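Local atomic coordinates of 6'''-hydroxyparomomycin C oxidase (Microbacterium trichothecenolyticum, PDB entry 7DVE), a protein that uses a bound FAD and molecular oxygen to oxidise the C3 hydroxyl of the sugar in C-glycosides such as isoorientin and mangiferin, releasing hydrogen peroxide. Residues A[136-141]-A[335-340]; A[56-61]-A[319-324]; A[107-112]-A[401-406]; A[175-180]-A[305-310]. All coordinates share one frame; numbering follows the deposited sequence.

Contact 1. Residues A[136-141]-A[335-340]; sequences NDSERI and FTDDMP
E139 lays its side chain over one face of the F335 ring, joining the loop that runs into helix 142-145 to the loop between strands 330-333 and 341-347. From CB, which meets nothing of the other loop, the chain brings CG over the face, 3.7 Å from the F335 ring centroid, as a CH-pi donor offset toward the rim. CD follows across F335 CG and CD1, with the carboxylate stacked nearly flat on the ring, the planes 12° apart. At the tip the two oxygens diverge: OE1 takes the backbone N of N136 at 2.8 Å, on its anti side, while OE2 accepts from the backbone amides of A486 and C487. A buried carboxylate is thus paid for by N-H groups, and its rotation is fixed. Its side chain is about 9 Å from that of H444, the inferred proton acceptor. A glutamine in its place would probably leave one of these amide donors facing an NH2 group, and so disturb the junction with the 486-487 loop.

Around the ring the two loops also exchange polar groups. N136, with CG anti to the main-chain N (chi1 -167°), sends ND2 to the carbonyl O of F335 at 2.8 Å. D137 OD2 receives the backbone N of D337 at 3.1 Å, almost straight at 176°, through its anti lone pair. D337 OD1 accepts both S138 N and S138 OG, each at 3.0 Å, from opposite faces of the carboxylate plane. Although D137 and D337 bring like charges close, each acid is spent on N-H or O-H donors, which probably offsets their repulsion.

Contact 2. Residues A[56-61]-A[319-324]; sequences NIADAD and VPQTGL
T322 turns its methyl, not its hydroxyl, to A58: CG2 of T322 lies 3.5 Å from CB of A58, and the two methyls form the apolar centre of this surface contact. The torsion that does this (chi1 81°) puts CG2 anti to the carbonyl carbon of T322. Q321 reaches past the same alanine from the neighbouring position. Its chain runs extended beyond CG, so the terminal amide comes to lie beside A58, with OE1 3.9 Å from A58 CB. NE2 of Q321 stands 3.0 Å from the carbonyl O of A58, but the angle is too poor for a hydrogen bond. Alanine suits this place because its short side chain lets both partners close on the backbone.

I57 and D59 point away from the 319-324 loop. D59 turns instead to the start of helix 60-69, where it is the N-cap residue and its OD2 accepts from the backbone N of E62, while I57 packs on E62 and A66 of that helix. N56 bonds R205 and H53.

With methyl packing and a polar amide merely laid alongside, the link between these segments is one of van der Waals fit, with no directional bond from segment 56-61 to the glutamine.

Contact 3. Residues A[107-112]-A[401-406]; sequences DGEDGL and HYTLSD
This is a loop-to-loop contact made chiefly by acidic side chains on backbone amides, where the chain passes from strand 396-401 into helix 406-424. E109 OE1 accepts the backbone N of Y402 at 3.0 Å, from above the carboxylate plane. E109 OE2 lies at the edge of the H401 ring, in plane, with a weak bond from ND1 at 3.5 Å. D110, next in the chain, does likewise: its OD2 takes the backbone N of L404 at 2.7 Å, nearly straight (169°) and again from above the carboxylate plane. Between these grips the carbonyl O of Y402 receives G111 N, 3.0 Å away.

Replacing E109 by an alanine is likely to leave the Y402 amide without its acceptor here and the H401 ring without a weak restraint.

The apolar side is one leucine on one tyrosine: L112 CD2 sits over the Y402 ring, 3.6 Å from its centroid, in a CH-pi contact. K375 makes a cation-pi contact with that ring, and the hydroxyl is bonded to the backbone N of D297.

The contact thus pins the strand-to-helix connection 402-405 of this GMC oxidoreductase to the 107-112 loop, with the Y402 side chain about 9 Å from that of H444.

Contact 4. Residues A[175-180]-A[305-310]; sequences GIVRER and VRMRDF
The carbonyl O of R308 is gripped by both terminal nitrogens of R180, NH1 at 2.6 Å and NH2 at 2.8 Å, in an end-on fork that closes on a single atom. The bond ties helix 176-183 to the end of strand 300-307, part of the large antiparallel sheet of this GMC oxidoreductase; the axes of 176-180 and 305-307 cross at 102° with a closest approach of 11.9 Å. Arginine spans this because its chain is extended from CG to NE.

The oxygen lies almost in the guanidinium plane, as the N-H directions favour, yet both nitrogens come to it from the same face of its own carbonyl plane. NH2 adds a weak bond to the carbonyl O of D309. NH1 also serves the carbonyl O of I426, and R308 sends its guanidinium to that of K424, so backbone oxygens take up nitrogens of both arginines.

Beside these bonds, M307 points from the strand toward the helix. A long, flexible methionine suits the separation of helix and strand: with SD anti to CA (chi2 -165°), it carries its sulfur out to methyls of two beta-branched side chains, SD lying 4.0 Å from I176 CG2 and 3.8 Å from V177 CG2.

How the contacts relate
Along the chain the first segments come in the order 56-61, 107-112, 136-141 and 175-180; the second segments follow in a different order, those of contacts 4, 2, 1 and 3. Contact 4 lies within the spans of the other three, contact 1 within that of contact 3, and contact 2 crosses 1 and 3. None touch: the centres of contacts 1 and 3, the nearest pair, are about 24 Å apart, and those of 2 and 3 about 39 Å. Contacts 1, 2 and 4 draw on strands 300-307, 330-333 and 341-347 of the antiparallel sheet, or the loops between them, whereas contact 3 precedes helix 406-424. Together they bind earlier loops and helices to the later half of this single-chain flavoenzyme.

Contact 1. Residues A[136-141]-A[335-340]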
loop_
_atom_site.group_PDB
_atom_site.type_symbol
_atom_site.label_atom_id
_atom_site.label_comp_id
_atom_site.label_asym_id
_atom_site.label_seq_id
_atom_site.Cartn_x
_atom_site.Cartn_y
_atom_site.Cartn_z
ATOM N N ASN A 136 -14.127 -7.763 -2.344
ATOM C CA ASN A 136 -15.378 -8.420 -2.700
ATOM C C ASN A 136 -15.318 -9.906 -2.337
ATOM O O ASN A 136 -14.241 -10.504 -2.283
ATOM C CB ASN A 136 -15.661 -8.230 -4.195
ATOM C CG ASN A 136 -17.087 -8.600 -4.579
ATOM O OD1 ASN A 136 -17.998 -8.630 -3.734
ATOM N ND2 ASN A 136 -17.300 -8.847 -5.871
ATOM N N ASP A 137 -16.477 -10.495 -2.078
ATOM C CA ASP A 137 -16.631 -11.958 -1.885
ATOM C C ASP A 137 -15.588 -12.455 -0.874
ATOM O O ASP A 137 -15.439 -11.850 0.197
ATOM C CB ASP A 137 -16.594 -12.627 -3.264
ATOM C CG ASP A 137 -17.897 -12.437 -4.057
ATOM O OD1 ASP A 137 -18.831 -11.754 -3.562
ATOM O OD2 ASP A 137 -17.990 -12.987 -5.182
ATOM N N SER A 138 -14.828 -13.517 -1.172
ATOM C CA SER A 138 -13.916 -14.135 -0.204
ATOM C C SER A 138 -12.740 -13.245 0.199
ATOM O O SER A 138 -12.120 -13.525 1.226
ATOM C CB SER A 138 -13.383 -15.480 -0.743
ATOM O OG SER A 138 -12.531 -15.271 -1.882
ATOM N N GLU A 139 -12.425 -12.179 -0.537
ATOM C CA GLU A 139 -11.423 -11.251 -0.010
ATOM C C GLU A 139 -11.864 -10.524 1.255
ATOM O O GLU A 139 -11.018 -9.883 1.892
ATOM C CB GLU A 139 -11.037 -10.160 -1.015
ATOM C CG GLU A 139 -11.100 -10.520 -2.473
ATOM C CD GLU A 139 -10.830 -9.302 -3.345
ATOM O OE1 GLU A 139 -11.764 -8.497 -3.551
ATOM O OE2 GLU A 139 -9.688 -9.125 -3.803
ATOM N N ARG A 140 -13.148 -10.541 1.598
ATOM C CA ARG A 140 -13.657 -9.704 2.672
ATOM C C ARG A 140 -13.461 -10.387 4.011
ATOM O O ARG A 140 -13.682 -11.596 4.146
ATOM C CB ARG A 140 -15.140 -9.388 2.454
ATOM C CG ARG A 140 -15.384 -8.536 1.203
ATOM C CD ARG A 140 -16.853 -8.228 0.982
ATOM N NE ARG A 140 -17.440 -7.401 2.028
ATOM C CZ ARG A 140 -17.601 -6.084 1.964
ATOM N NH1 ARG A 140 -17.097 -5.371 0.973
ATOM N NH2 ARG A 140 -18.301 -5.465 2.918
ATOM N N ILE A 141 -13.052 -9.609 5.008
ATOM C CA ILE A 141 -12.878 -10.183 6.339
ATOM C C ILE A 141 -14.270 -10.428 6.931
ATOM O O ILE A 141 -15.027 -9.495 7.218
ATOM C CB ILE A 141 -12.009 -9.291 7.230
ATOM C CG1 ILE A 141 -10.602 -9.189 6.622
ATOM C CG2 ILE A 141 -11.902 -9.892 8.599
ATOM C CD1 ILE A 141 -9.829 -7.935 6.977
ATOM N N PHE A 335 -12.971 -8.270 -8.823
ATOM C CA PHE A 335 -12.876 -9.635 -8.323
ATOM C C PHE A 335 -14.253 -10.213 -7.977
ATOM O O PHE A 335 -15.081 -9.548 -7.348
ATOM C CB PHE A 335 -11.980 -9.623 -7.076
ATOM C CG PHE A 335 -11.839 -10.959 -6.391
ATOM C CD1 PHE A 335 -12.834 -11.433 -5.517
ATOM C CD2 PHE A 335 -10.698 -11.739 -6.595
ATOM C CE1 PHE A 335 -12.691 -12.662 -4.884
ATOM C CE2 PHE A 335 -10.550 -12.963 -5.951
ATOM C CZ PHE A 335 -11.550 -13.431 -5.099
ATOM N N THR A 336 -14.482 -11.472 -8.370
ATOM C CA THR A 336 -15.571 -12.303 -7.851
ATOM C C THR A 336 -15.042 -13.707 -7.573
ATOM O O THR A 336 -14.087 -14.162 -8.211
ATOM C CB THR A 336 -16.766 -12.407 -8.813
ATOM O OG1 THR A 336 -16.360 -13.042 -10.034
ATOM C CG2 THR A 336 -17.364 -11.027 -9.114
ATOM N N ASP A 337 -15.667 -14.392 -6.609
ATOM C CA ASP A 337 -15.254 -15.754 -6.274
ATOM C C ASP A 337 -15.163 -16.630 -7.521
ATOM O O ASP A 337 -14.249 -17.456 -7.649
ATOM C CB ASP A 337 -16.234 -16.378 -5.274
ATOM C CG ASP A 337 -15.939 -15.986 -3.841
ATOM O OD1 ASP A 337 -14.949 -15.273 -3.631
ATOM O OD2 ASP A 337 -16.688 -16.376 -2.924
ATOM N N ASP A 338 -16.104 -16.451 -8.453
ATOM C CA ASP A 338 -16.148 -17.209 -9.698
ATOM C C ASP A 338 -15.062 -16.774 -10.691
ATOM O O ASP A 338 -14.645 -17.582 -11.532
ATOM C CB ASP A 338 -17.523 -17.033 -10.332
ATOM C CG ASP A 338 -18.656 -16.914 -9.284
ATOM O OD1 ASP A 338 -18.954 -17.908 -8.568
ATOM O OD2 ASP A 338 -19.193 -15.777 -9.127
ATOM N N MET A 339 -14.617 -15.510 -10.634
ATOM C CA MET A 339 -13.610 -14.958 -11.551
ATOM C C MET A 339 -12.537 -14.250 -10.729
ATOM O O MET A 339 -12.483 -13.015 -10.693
ATOM C CB MET A 339 -14.239 -13.976 -12.544
ATOM C CG MET A 339 -14.970 -14.561 -13.737
ATOM S SD MET A 339 -13.969 -15.745 -14.620
ATOM C CE MET A 339 -12.940 -14.600 -15.564
ATOM N N PRO A 340 -11.652 -15.006 -10.067
ATOM C CA PRO A 340 -10.914 -14.459 -8.915
ATOM C C PRO A 340 -9.660 -13.665 -9.282
ATOM O O PRO A 340 -8.553 -13.952 -8.818
ATOM C CB PRO A 340 -10.602 -15.723 -8.099
ATOM C CG PRO A 340 -10.504 -16.806 -9.099
ATOM C CD PRO A 340 -11.448 -16.459 -10.221
#

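Contact 2. Residues A[56-61]-A[319-324]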
loop_
_atom_site.group_PDB
_atom_site.type_symbol
_atom_site.label_atom_id
_atom_site.label_comp_id
_atom_site.label_asym_id
_atom_site.label_seq_id
_atom_site.Cartn_x
_atom_site.Cartn_y
_atom_site.Cartn_z
ATOM N N ASN A 56 3.822 16.003 -7.326
ATOM C CA ASN A 56 3.584 17.401 -7.015
ATOM C C ASN A 56 4.769 18.288 -7.361
ATOM O O ASN A 56 4.624 19.510 -7.337
ATOM C CB ASN A 56 3.260 17.564 -5.531
ATOM C CG ASN A 56 1.846 17.199 -5.208
ATOM O OD1 ASN A 56 0.907 17.943 -5.526
ATOM N ND2 ASN A 56 1.671 16.044 -4.556
ATOM N N ILE A 57 5.930 17.707 -7.635
ATOM C CA ILE A 57 7.161 18.455 -7.860
ATOM C C ILE A 57 7.302 18.710 -9.355
ATOM O O ILE A 57 7.385 17.763 -10.148
ATOM C CB ILE A 57 8.382 17.693 -7.323
ATOM C CG1 ILE A 57 8.214 17.353 -5.845
ATOM C CG2 ILE A 57 9.643 18.521 -7.546
ATOM C CD1 ILE A 57 9.181 16.274 -5.352
ATOM N N ALA A 58 7.353 19.984 -9.733
ATOM C CA ALA A 58 7.335 20.366 -11.140
ATOM C C ALA A 58 8.697 20.189 -11.805
ATOM O O ALA A 58 8.772 19.796 -12.972
ATOM C CB ALA A 58 6.878 21.819 -11.289
ATOM N N ASP A 59 9.775 20.506 -11.103
ATOM C CA ASP A 59 11.095 20.414 -11.711
ATOM C C ASP A 59 11.480 18.944 -11.866
ATOM O O ASP A 59 11.359 18.164 -10.915
ATOM C CB ASP A 59 12.123 21.154 -10.849
ATOM C CG ASP A 59 13.536 21.023 -11.385
ATOM O OD1 ASP A 59 13.820 21.569 -12.471
ATOM O OD2 ASP A 59 14.350 20.336 -10.736
ATOM N N ALA A 60 11.923 18.556 -13.065
ATOM C CA ALA A 60 12.220 17.144 -13.293
ATOM C C ALA A 60 13.439 16.684 -12.490
ATOM O O ALA A 60 13.443 15.568 -11.964
ATOM C CB ALA A 60 12.407 16.874 -14.785
ATOM N N ASP A 61 14.464 17.540 -12.357
ATOM C CA ASP A 61 15.636 17.206 -11.545
ATOM C C ASP A 61 15.259 16.999 -10.085
ATOM O O ASP A 61 15.662 16.011 -9.457
ATOM C CB ASP A 61 16.695 18.307 -11.644
ATOM C CG ASP A 61 17.440 18.295 -12.964
ATOM O OD1 ASP A 61 17.517 17.221 -13.594
ATOM O OD2 ASP A 61 17.958 19.368 -13.356
ATOM N N VAL A 319 1.033 17.118 -22.010
ATOM C CA VAL A 319 1.210 16.598 -20.653
ATOM C C VAL A 319 1.546 17.716 -19.675
ATOM O O VAL A 319 2.388 18.576 -19.979
ATOM C CB VAL A 319 2.299 15.514 -20.615
ATOM N N PRO A 320 0.909 17.759 -18.510
ATOM C CA PRO A 320 1.175 18.841 -17.559
ATOM C C PRO A 320 2.468 18.596 -16.794
ATOM O O PRO A 320 2.942 17.469 -16.656
ATOM C CB PRO A 320 -0.044 18.815 -16.623
ATOM C CG PRO A 320 -0.955 17.710 -17.145
ATOM C CD PRO A 320 -0.102 16.821 -18.007
ATOM N N GLN A 321 3.045 19.695 -16.308
ATOM C CA GLN A 321 4.344 19.622 -15.653
ATOM C C GLN A 321 4.256 19.113 -14.217
ATOM O O GLN A 321 5.275 18.678 -13.672
ATOM C CB GLN A 321 5.034 20.986 -15.672
ATOM C CG GLN A 321 6.509 20.888 -15.997
ATOM C CD GLN A 321 7.314 21.999 -15.359
ATOM O OE1 GLN A 321 6.774 23.036 -14.958
ATOM N NE2 GLN A 321 8.618 21.782 -15.245
ATOM N N THR A 322 3.087 19.192 -13.586
ATOM C CA THR A 322 2.799 18.427 -12.386
ATOM C C THR A 322 1.525 17.616 -12.602
ATOM O O THR A 322 0.704 17.908 -13.476
ATOM C CB THR A 322 2.639 19.311 -11.145
ATOM O OG1 THR A 322 1.326 19.861 -11.119
ATOM C CG2 THR A 322 3.623 20.443 -11.167
ATOM N N GLY A 323 1.381 16.573 -11.810
ATOM C CA GLY A 323 0.178 15.784 -11.877
ATOM C C GLY A 323 0.068 14.911 -13.117
ATOM O O GLY A 323 1.058 14.528 -13.770
ATOM N N LEU A 324 -1.178 14.582 -13.435
ATOM C CA LEU A 324 -1.485 13.557 -14.412
ATOM C C LEU A 324 -2.133 14.167 -15.641
ATOM O O LEU A 324 -2.698 15.261 -15.607
ATOM C CB LEU A 324 -2.420 12.494 -13.832
ATOM C CG LEU A 324 -2.173 11.973 -12.422
ATOM C CD1 LEU A 324 -3.401 11.183 -11.888
ATOM C CD2 LEU A 324 -0.939 11.140 -12.432
#

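Contact 3. Residues A[107-112]-A[401-406]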
loop_
_atom_site.group_PDB
_atom_site.type_symbol
_atom_site.label_atom_id
_atom_site.label_comp_id
_atom_site.label_asym_id
_atom_site.label_seq_id
_atom_site.Cartn_x
_atom_site.Cartn_y
_atom_site.Cartn_z
ATOM N N ASP A 107 16.880 -21.561 -1.686
ATOM C CA ASP A 107 17.161 -22.680 -2.579
ATOM C C ASP A 107 15.891 -23.403 -2.986
ATOM O O ASP A 107 15.184 -23.958 -2.138
ATOM C CB ASP A 107 18.106 -23.694 -1.901
ATOM C CG ASP A 107 19.465 -23.113 -1.539
ATOM O OD1 ASP A 107 19.703 -21.938 -1.869
ATOM O OD2 ASP A 107 20.301 -23.849 -0.929
ATOM N N GLY A 108 15.647 -23.475 -4.290
ATOM C CA GLY A 108 14.564 -24.299 -4.784
ATOM C C GLY A 108 13.191 -23.672 -4.676
ATOM O O GLY A 108 12.201 -24.344 -4.984
ATOM N N GLU A 109 13.101 -22.410 -4.270
ATOM C CA GLU A 109 11.847 -21.702 -4.041
ATOM C C GLU A 109 11.660 -20.609 -5.077
ATOM O O GLU A 109 12.625 -20.119 -5.669
ATOM C CB GLU A 109 11.822 -21.092 -2.633
ATOM C CG GLU A 109 11.872 -22.156 -1.541
ATOM C CD GLU A 109 11.641 -21.607 -0.147
ATOM O OE1 GLU A 109 11.390 -20.396 -0.033
ATOM O OE2 GLU A 109 11.682 -22.399 0.833
ATOM N N ASP A 110 10.398 -20.212 -5.282
ATOM C CA ASP A 110 10.112 -19.081 -6.161
ATOM C C ASP A 110 10.675 -17.784 -5.603
ATOM O O ASP A 110 11.155 -16.931 -6.364
ATOM C CB ASP A 110 8.605 -18.951 -6.387
ATOM C CG ASP A 110 8.003 -20.219 -6.947
ATOM O OD1 ASP A 110 8.112 -20.441 -8.171
ATOM O OD2 ASP A 110 7.426 -21.011 -6.163
ATOM N N GLY A 111 10.612 -17.611 -4.282
ATOM C CA GLY A 111 10.931 -16.341 -3.635
ATOM C C GLY A 111 10.059 -15.189 -4.118
ATOM O O GLY A 111 9.065 -15.351 -4.829
ATOM N N LEU A 112 10.476 -13.990 -3.699
ATOM C CA LEU A 112 9.880 -12.725 -4.122
ATOM C C LEU A 112 10.996 -11.846 -4.674
ATOM O O LEU A 112 11.440 -10.897 -4.011
ATOM C CB LEU A 112 9.164 -12.045 -2.958
ATOM C CG LEU A 112 7.915 -12.746 -2.397
ATOM C CD1 LEU A 112 7.420 -12.005 -1.155
ATOM C CD2 LEU A 112 6.818 -12.766 -3.456
ATOM N N HIS A 401 10.820 -16.669 2.243
ATOM C CA HIS A 401 10.442 -18.025 1.863
ATOM C C HIS A 401 9.108 -17.946 1.131
ATOM O O HIS A 401 8.115 -17.481 1.698
ATOM C CB HIS A 401 10.322 -18.936 3.086
ATOM C CG HIS A 401 11.619 -19.208 3.789
ATOM N ND1 HIS A 401 12.435 -20.265 3.452
ATOM C CD2 HIS A 401 12.202 -18.609 4.855
ATOM C CE1 HIS A 401 13.485 -20.285 4.255
ATOM N NE2 HIS A 401 13.369 -19.292 5.116
ATOM N N TYR A 402 9.073 -18.428 -0.107
ATOM C CA TYR A 402 7.890 -18.205 -0.922
ATOM C C TYR A 402 7.819 -19.246 -2.024
ATOM O O TYR A 402 8.756 -19.388 -2.818
ATOM C CB TYR A 402 7.909 -16.816 -1.516
ATOM C CG TYR A 402 6.552 -16.282 -1.883
ATOM C CD1 TYR A 402 5.670 -15.820 -0.902
ATOM C CD2 TYR A 402 6.149 -16.227 -3.214
ATOM C CE1 TYR A 402 4.429 -15.318 -1.246
ATOM C CE2 TYR A 402 4.912 -15.741 -3.561
ATOM C CZ TYR A 402 4.057 -15.278 -2.581
ATOM O OH TYR A 402 2.822 -14.779 -2.945
ATOM N N THR A 403 6.698 -19.948 -2.082
ATOM C CA THR A 403 6.478 -21.002 -3.054
ATOM C C THR A 403 5.101 -20.810 -3.681
ATOM O O THR A 403 4.137 -20.449 -3.002
ATOM C CB THR A 403 6.618 -22.411 -2.404
ATOM O OG1 THR A 403 5.781 -22.528 -1.227
ATOM C CG2 THR A 403 8.075 -22.673 -2.017
ATOM N N LEU A 404 5.042 -21.010 -4.992
ATOM C CA LEU A 404 3.793 -21.099 -5.728
ATOM C C LEU A 404 3.282 -22.532 -5.660
ATOM O O LEU A 404 3.988 -23.465 -6.054
ATOM C CB LEU A 404 4.013 -20.677 -7.180
ATOM C CG LEU A 404 4.400 -19.209 -7.425
ATOM C CD1 LEU A 404 4.174 -18.789 -8.875
ATOM C CD2 LEU A 404 3.670 -18.287 -6.473
ATOM N N SER A 405 2.065 -22.711 -5.154
ATOM C CA SER A 405 1.437 -24.020 -5.222
ATOM C C SER A 405 0.835 -24.227 -6.613
ATOM O O SER A 405 0.769 -23.305 -7.435
ATOM C CB SER A 405 0.369 -24.164 -4.135
ATOM O OG SER A 405 -0.785 -23.402 -4.455
ATOM N N ASP A 406 0.399 -25.465 -6.873
ATOM C CA ASP A 406 -0.269 -25.781 -8.132
ATOM C C ASP A 406 -1.538 -24.962 -8.318
ATOM O O ASP A 406 -1.900 -24.611 -9.453
ATOM C CB ASP A 406 -0.597 -27.258 -8.162
ATOM C CG ASP A 406 0.556 -28.103 -7.673
ATOM O OD1 ASP A 406 0.854 -28.013 -6.449
ATOM O OD2 ASP A 406 1.164 -28.831 -8.487
#

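Contact 4. Residues A[175-180]-A[305-310]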
loop_
_atom_site.group_PDB
_atom_site.type_symbol
_atom_site.label_atom_id
_atom_site.label_comp_id
_atom_site.label_asym_id
_atom_site.label_seq_id
_atom_site.Cartn_x
_atom_site.Cartn_y
_atom_site.Cartn_z
ATOM N N GLY A 175 -15.139 7.075 -20.522
ATOM C CA GLY A 175 -16.131 6.048 -20.728
ATOM C C GLY A 175 -15.884 5.085 -21.874
ATOM O O GLY A 175 -16.617 4.096 -21.983
ATOM N N ILE A 176 -14.886 5.330 -22.728
ATOM C CA ILE A 176 -14.660 4.454 -23.878
ATOM C C ILE A 176 -14.275 3.052 -23.418
ATOM O O ILE A 176 -14.789 2.044 -23.919
ATOM C CB ILE A 176 -13.579 5.045 -24.799
ATOM C CG1 ILE A 176 -14.082 6.321 -25.465
ATOM C CG2 ILE A 176 -13.204 4.034 -25.863
ATOM C CD1 ILE A 176 -13.114 6.876 -26.490
ATOM N N VAL A 177 -13.348 2.969 -22.465
ATOM C CA VAL A 177 -12.844 1.677 -22.019
ATOM C C VAL A 177 -13.934 0.915 -21.285
ATOM O O VAL A 177 -14.158 -0.281 -21.533
ATOM C CB VAL A 177 -11.601 1.874 -21.140
ATOM C CG1 VAL A 177 -11.274 0.597 -20.364
ATOM C CG2 VAL A 177 -10.447 2.302 -21.997
ATOM N N ARG A 178 -14.629 1.611 -20.378
ATOM C CA ARG A 178 -15.735 1.026 -19.623
ATOM C C ARG A 178 -16.839 0.529 -20.554
ATOM O O ARG A 178 -17.378 -0.564 -20.360
ATOM C CB ARG A 178 -16.259 2.068 -18.624
ATOM C CG ARG A 178 -17.142 1.517 -17.532
ATOM C CD ARG A 178 -17.534 2.600 -16.511
ATOM N NE ARG A 178 -18.433 3.638 -17.023
ATOM C CZ ARG A 178 -18.059 4.873 -17.349
ATOM N NH1 ARG A 178 -16.779 5.234 -17.367
ATOM N NH2 ARG A 178 -18.993 5.768 -17.674
ATOM N N GLU A 179 -17.157 1.301 -21.592
ATOM C CA GLU A 179 -18.157 0.887 -22.578
ATOM C C GLU A 179 -17.746 -0.407 -23.270
ATOM O O GLU A 179 -18.538 -1.362 -23.383
ATOM C CB GLU A 179 -18.315 1.988 -23.621
ATOM C CG GLU A 179 -19.702 2.458 -23.901
ATOM C CD GLU A 179 -19.683 3.623 -24.890
ATOM O OE1 GLU A 179 -20.770 4.197 -25.172
ATOM O OE2 GLU A 179 -18.581 3.939 -25.402
ATOM N N ARG A 180 -16.508 -0.440 -23.768
ATOM C CA ARG A 180 -16.052 -1.597 -24.525
ATOM C C ARG A 180 -15.987 -2.843 -23.648
ATOM O O ARG A 180 -16.319 -3.944 -24.103
ATOM C CB ARG A 180 -14.710 -1.283 -25.171
ATOM C CG ARG A 180 -14.871 -0.386 -26.373
ATOM C CD ARG A 180 -13.548 0.114 -26.901
ATOM N NE ARG A 180 -13.755 1.293 -27.727
ATOM C CZ ARG A 180 -12.939 1.678 -28.696
ATOM N NH1 ARG A 180 -11.816 1.021 -28.954
ATOM N NH2 ARG A 180 -13.253 2.750 -29.420
ATOM N N VAL A 305 -2.505 -2.514 -24.926
ATOM C CA VAL A 305 -3.266 -2.522 -26.177
ATOM C C VAL A 305 -3.404 -1.109 -26.740
ATOM O O VAL A 305 -3.425 -0.113 -26.012
ATOM C CB VAL A 305 -4.665 -3.181 -26.040
ATOM C CG1 VAL A 305 -4.564 -4.556 -25.383
ATOM C CG2 VAL A 305 -5.615 -2.286 -25.273
ATOM N N ARG A 306 -3.461 -1.035 -28.067
ATOM C CA ARG A 306 -3.770 0.189 -28.783
ATOM C C ARG A 306 -5.271 0.257 -29.028
ATOM O O ARG A 306 -5.827 -0.575 -29.756
ATOM C CB ARG A 306 -3.012 0.244 -30.106
ATOM C CG ARG A 306 -3.353 1.465 -30.942
ATOM C CD ARG A 306 -2.660 1.408 -32.303
ATOM N NE ARG A 306 -1.428 2.184 -32.223
ATOM C CZ ARG A 306 -0.226 1.658 -32.037
ATOM N NH1 ARG A 306 -0.039 0.345 -32.044
ATOM N NH2 ARG A 306 0.808 2.469 -31.825
ATOM N N MET A 307 -5.925 1.243 -28.431
ATOM C CA MET A 307 -7.368 1.396 -28.610
ATOM C C MET A 307 -7.728 1.683 -30.069
ATOM O O MET A 307 -7.105 2.521 -30.728
ATOM C CB MET A 307 -7.878 2.521 -27.720
ATOM C CG MET A 307 -8.302 2.023 -26.364
ATOM S SD MET A 307 -9.277 3.224 -25.473
ATOM C CE MET A 307 -8.753 4.774 -26.175
ATOM N N ARG A 308 -8.744 0.986 -30.568
ATOM C CA ARG A 308 -9.244 1.187 -31.922
ATOM C C ARG A 308 -10.358 2.244 -31.924
ATOM O O ARG A 308 -10.913 2.600 -30.878
ATOM C CB ARG A 308 -9.780 -0.136 -32.482
ATOM C CG ARG A 308 -10.801 -0.809 -31.528
ATOM C CD ARG A 308 -11.581 -1.985 -32.143
ATOM N NE ARG A 308 -10.722 -3.159 -32.290
ATOM C CZ ARG A 308 -10.662 -4.166 -31.424
ATOM N NH1 ARG A 308 -11.375 -4.162 -30.303
ATOM N NH2 ARG A 308 -9.837 -5.184 -31.671
ATOM N N ASP A 309 -10.705 2.716 -33.127
ATOM C CA ASP A 309 -11.799 3.674 -33.353
ATOM C C ASP A 309 -11.727 4.833 -32.369
ATOM O O ASP A 309 -12.593 5.040 -31.524
ATOM C CB ASP A 309 -13.157 2.990 -33.283
ATOM C CG ASP A 309 -13.242 1.798 -34.196
ATOM O OD1 ASP A 309 -12.510 1.777 -35.226
ATOM O OD2 ASP A 309 -14.026 0.881 -33.860
ATOM N N PHE A 310 -10.664 5.585 -32.511
ATOM C CA PHE A 310 -10.195 6.532 -31.516
ATOM C C PHE A 310 -10.321 7.903 -32.160
ATOM O O PHE A 310 -9.477 8.288 -32.974
ATOM C CB PHE A 310 -8.756 6.185 -31.149
ATOM C CG PHE A 310 -8.167 7.022 -30.068
ATOM C CD1 PHE A 310 -8.508 6.815 -28.747
ATOM C CD2 PHE A 310 -7.241 8.007 -30.373
ATOM C CE1 PHE A 310 -7.934 7.579 -27.733
ATOM C CE2 PHE A 310 -6.666 8.783 -29.372
ATOM C CZ PHE A 310 -7.007 8.560 -28.046
#